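Local atomic coordinates of MPN domain-containing protein (Archaeoglobus fulgidus, PDB entry 1OI0), a protein that binds zinc in a JAB1/MPN domain and probably acts as a metallopeptidase. Residues Y93-C98 against V116-V121. Sequence-based numbering, arbitrary orientation.
Sequences YHIIVC and VELEVV
Leu118 reaches across to Ile95 and meets it with a single methyl: CD1 of Leu118 lies 3.5 Å from CD1 of Ile95 and 3.9 Å from its CG1. The two side chains meet at a slant, so the methyl of the leucine rests against the last C-C bond of the isoleucine. Ile95 holds CG1 anti to its carbonyl carbon (chi1 -63°) and then runs extended (chi2 173°); this stretched form carries CD1 nearer to Leu118 than the direction of its CB would suggest. Both residues are buried. Ile6 touches both of them and Cys108 touches Leu118, so the pair sits in a small apolar cluster.

The contact illustrates how a face of a mixed beta-sheet in the JAB1/MPN domain is covered by chain that is not its neighbour in the sheet. Strand 93-98 sits between strands 64-72 and 106-110, sharing backbone hydrogen bonds with both, whereas 116-121 leaves the edge strand 115-116 and runs on into strand 119-120, the outermost strand at the other end of the strand order, so that the sheet curls round and its two ends come together. Even the nearest CA atoms of the two segments, those of Tyr93 and Val116, are 8.4 Å apart, and side chains make the contact. The side chain of Ile95 is about 7 Å from that of the zinc ligand His70, which the neighbouring strand 64-72 supplies.

Packing is looser at Tyr93 and Val116, which are partly exposed. Here CG2 of Val116 comes up to the ring at its edge, close to the ring plane, and stops 4.1 Å from CD1 of Tyr93. The side chains cross at about a right angle, with one methyl at one ring carbon, although both CB atoms point across the contact.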
loop_
_atom_site.group_PDB
_atom_site.type_symbol
_atom_site.label_atom_id
_atom_site.label_comp_id
_atom_site.label_asym_id
_atom_site.label_seq_id
_atom_site.Cartn_x
_atom_site.Cartn_y
_atom_site.Cartn_z
ATOM N N TYR A 93 -3.357 -0.574 8.096
ATOM C CA TYR A 93 -3.079 -1.393 6.924
ATOM C C TYR A 93 -1.857 -0.955 6.145
ATOM O O TYR A 93 -1.581 0.235 6.020
ATOM C CB TYR A 93 -4.290 -1.377 6.000
ATOM C CG TYR A 93 -5.556 -1.789 6.704
ATOM C CD1 TYR A 93 -5.801 -3.125 7.007
ATOM C CD2 TYR A 93 -6.489 -0.838 7.107
ATOM C CE1 TYR A 93 -6.946 -3.507 7.698
ATOM C CE2 TYR A 93 -7.637 -1.208 7.800
ATOM C CZ TYR A 93 -7.856 -2.544 8.088
ATOM O OH TYR A 93 -8.990 -2.919 8.766
ATOM N N HIS A 94 -1.135 -1.933 5.614
ATOM C CA HIS A 94 0.064 -1.643 4.847
ATOM C C HIS A 94 0.190 -2.533 3.626
ATOM O O HIS A 94 0.280 -3.753 3.730
ATOM C CB HIS A 94 1.292 -1.777 5.749
ATOM C CG HIS A 94 1.249 -0.883 6.948
ATOM N ND1 HIS A 94 0.656 -1.258 8.136
ATOM C CD2 HIS A 94 1.660 0.395 7.121
ATOM C CE1 HIS A 94 0.705 -0.250 8.986
ATOM N NE2 HIS A 94 1.308 0.766 8.396
ATOM N N ILE A 95 0.191 -1.901 2.458
ATOM C CA ILE A 95 0.291 -2.624 1.201
ATOM C C ILE A 95 1.708 -2.626 0.639
ATOM O O ILE A 95 2.436 -1.647 0.756
ATOM C CB ILE A 95 -0.631 -1.995 0.134
ATOM C CG1 ILE A 95 -2.089 -2.105 0.581
ATOM C CG2 ILE A 95 -0.407 -2.664 -1.222
ATOM C CD1 ILE A 95 -3.052 -1.356 -0.320
ATOM N N ILE A 96 2.092 -3.753 0.060
ATOM C CA ILE A 96 3.386 -3.860 -0.602
ATOM C C ILE A 96 3.084 -4.310 -2.021
ATOM O O ILE A 96 2.344 -5.276 -2.227
ATOM C CB ILE A 96 4.314 -4.924 0.033
ATOM C CG1 ILE A 96 4.710 -4.510 1.451
ATOM C CG2 ILE A 96 5.573 -5.093 -0.832
ATOM C CD1 ILE A 96 5.661 -5.482 2.116
ATOM N N VAL A 97 3.620 -3.591 -3.002
ATOM C CA VAL A 97 3.440 -3.970 -4.395
ATOM C C VAL A 97 4.846 -4.343 -4.832
ATOM O O VAL A 97 5.821 -3.832 -4.284
ATOM C CB VAL A 97 2.870 -2.812 -5.263
ATOM C CG1 VAL A 97 1.521 -2.378 -4.717
ATOM C CG2 VAL A 97 3.827 -1.646 -5.290
ATOM N N CYS A 98 4.960 -5.231 -5.809
ATOM C CA CYS A 98 6.278 -5.684 -6.231
ATOM C C CYS A 98 6.379 -5.878 -7.735
ATOM O O CYS A 98 5.372 -6.005 -8.431
ATOM C CB CYS A 98 6.589 -7.004 -5.514
ATOM S SG CYS A 98 5.198 -8.187 -5.636
ATOM N N VAL A 116 -3.550 -9.608 5.421
ATOM C CA VAL A 116 -4.988 -9.445 5.599
ATOM C C VAL A 116 -5.619 -9.132 4.249
ATOM O O VAL A 116 -4.933 -8.721 3.314
ATOM C CB VAL A 116 -5.308 -8.300 6.580
ATOM C CG1 VAL A 116 -4.728 -8.611 7.953
ATOM C CG2 VAL A 116 -4.758 -6.992 6.050
ATOM N N GLU A 117 -6.930 -9.321 4.147
ATOM C CA GLU A 117 -7.618 -9.060 2.894
ATOM C C GLU A 117 -8.037 -7.606 2.719
ATOM O O GLU A 117 -8.194 -6.854 3.684
ATOM C CB GLU A 117 -8.884 -9.916 2.780
ATOM C CG GLU A 117 -8.709 -11.417 2.923
ATOM C CD GLU A 117 -10.034 -12.143 2.765
ATOM O OE1 GLU A 117 -11.077 -11.454 2.744
ATOM O OE2 GLU A 117 -10.040 -13.389 2.670
ATOM N N LEU A 118 -8.209 -7.228 1.462
ATOM C CA LEU A 118 -8.695 -5.912 1.090
ATOM C C LEU A 118 -9.714 -6.211 0.007
ATOM O O LEU A 118 -9.375 -6.812 -1.012
ATOM C CB LEU A 118 -7.593 -5.029 0.504
ATOM C CG LEU A 118 -6.632 -4.324 1.458
ATOM C CD1 LEU A 118 -5.788 -3.340 0.656
ATOM C CD2 LEU A 118 -7.407 -3.585 2.545
ATOM N N GLU A 119 -10.967 -5.830 0.226
ATOM C CA GLU A 119 -11.968 -6.080 -0.797
ATOM C C GLU A 119 -11.834 -4.982 -1.842
ATOM O O GLU A 119 -11.909 -3.796 -1.521
ATOM C CB GLU A 119 -13.380 -6.057 -0.206
ATOM C CG GLU A 119 -14.432 -6.589 -1.166
ATOM C CD GLU A 119 -15.841 -6.423 -0.645
ATOM O OE1 GLU A 119 -16.020 -6.424 0.590
ATOM O OE2 GLU A 119 -16.767 -6.307 -1.473
ATOM N N VAL A 120 -11.625 -5.376 -3.091
ATOM C CA VAL A 120 -11.486 -4.404 -4.164
ATOM C C VAL A 120 -12.877 -3.992 -4.627
ATOM O O VAL A 120 -13.691 -4.839 -4.995
ATOM C CB VAL A 120 -10.705 -4.990 -5.357
ATOM C CG1 VAL A 120 -10.553 -3.936 -6.444
ATOM C CG2 VAL A 120 -9.343 -5.484 -4.893
ATOM N N VAL A 121 -13.146 -2.692 -4.598
ATOM C CA VAL A 121 -14.445 -2.178 -5.010
ATOM C C VAL A 121 -14.320 -1.190 -6.164
ATOM O O VAL A 121 -13.250 -1.044 -6.755
ATOM C CB VAL A 121 -15.158 -1.484 -3.832
ATOM C CG1 VAL A 121 -15.358 -2.472 -2.696
ATOM C CG2 VAL A 121 -14.345 -0.294 -3.358
#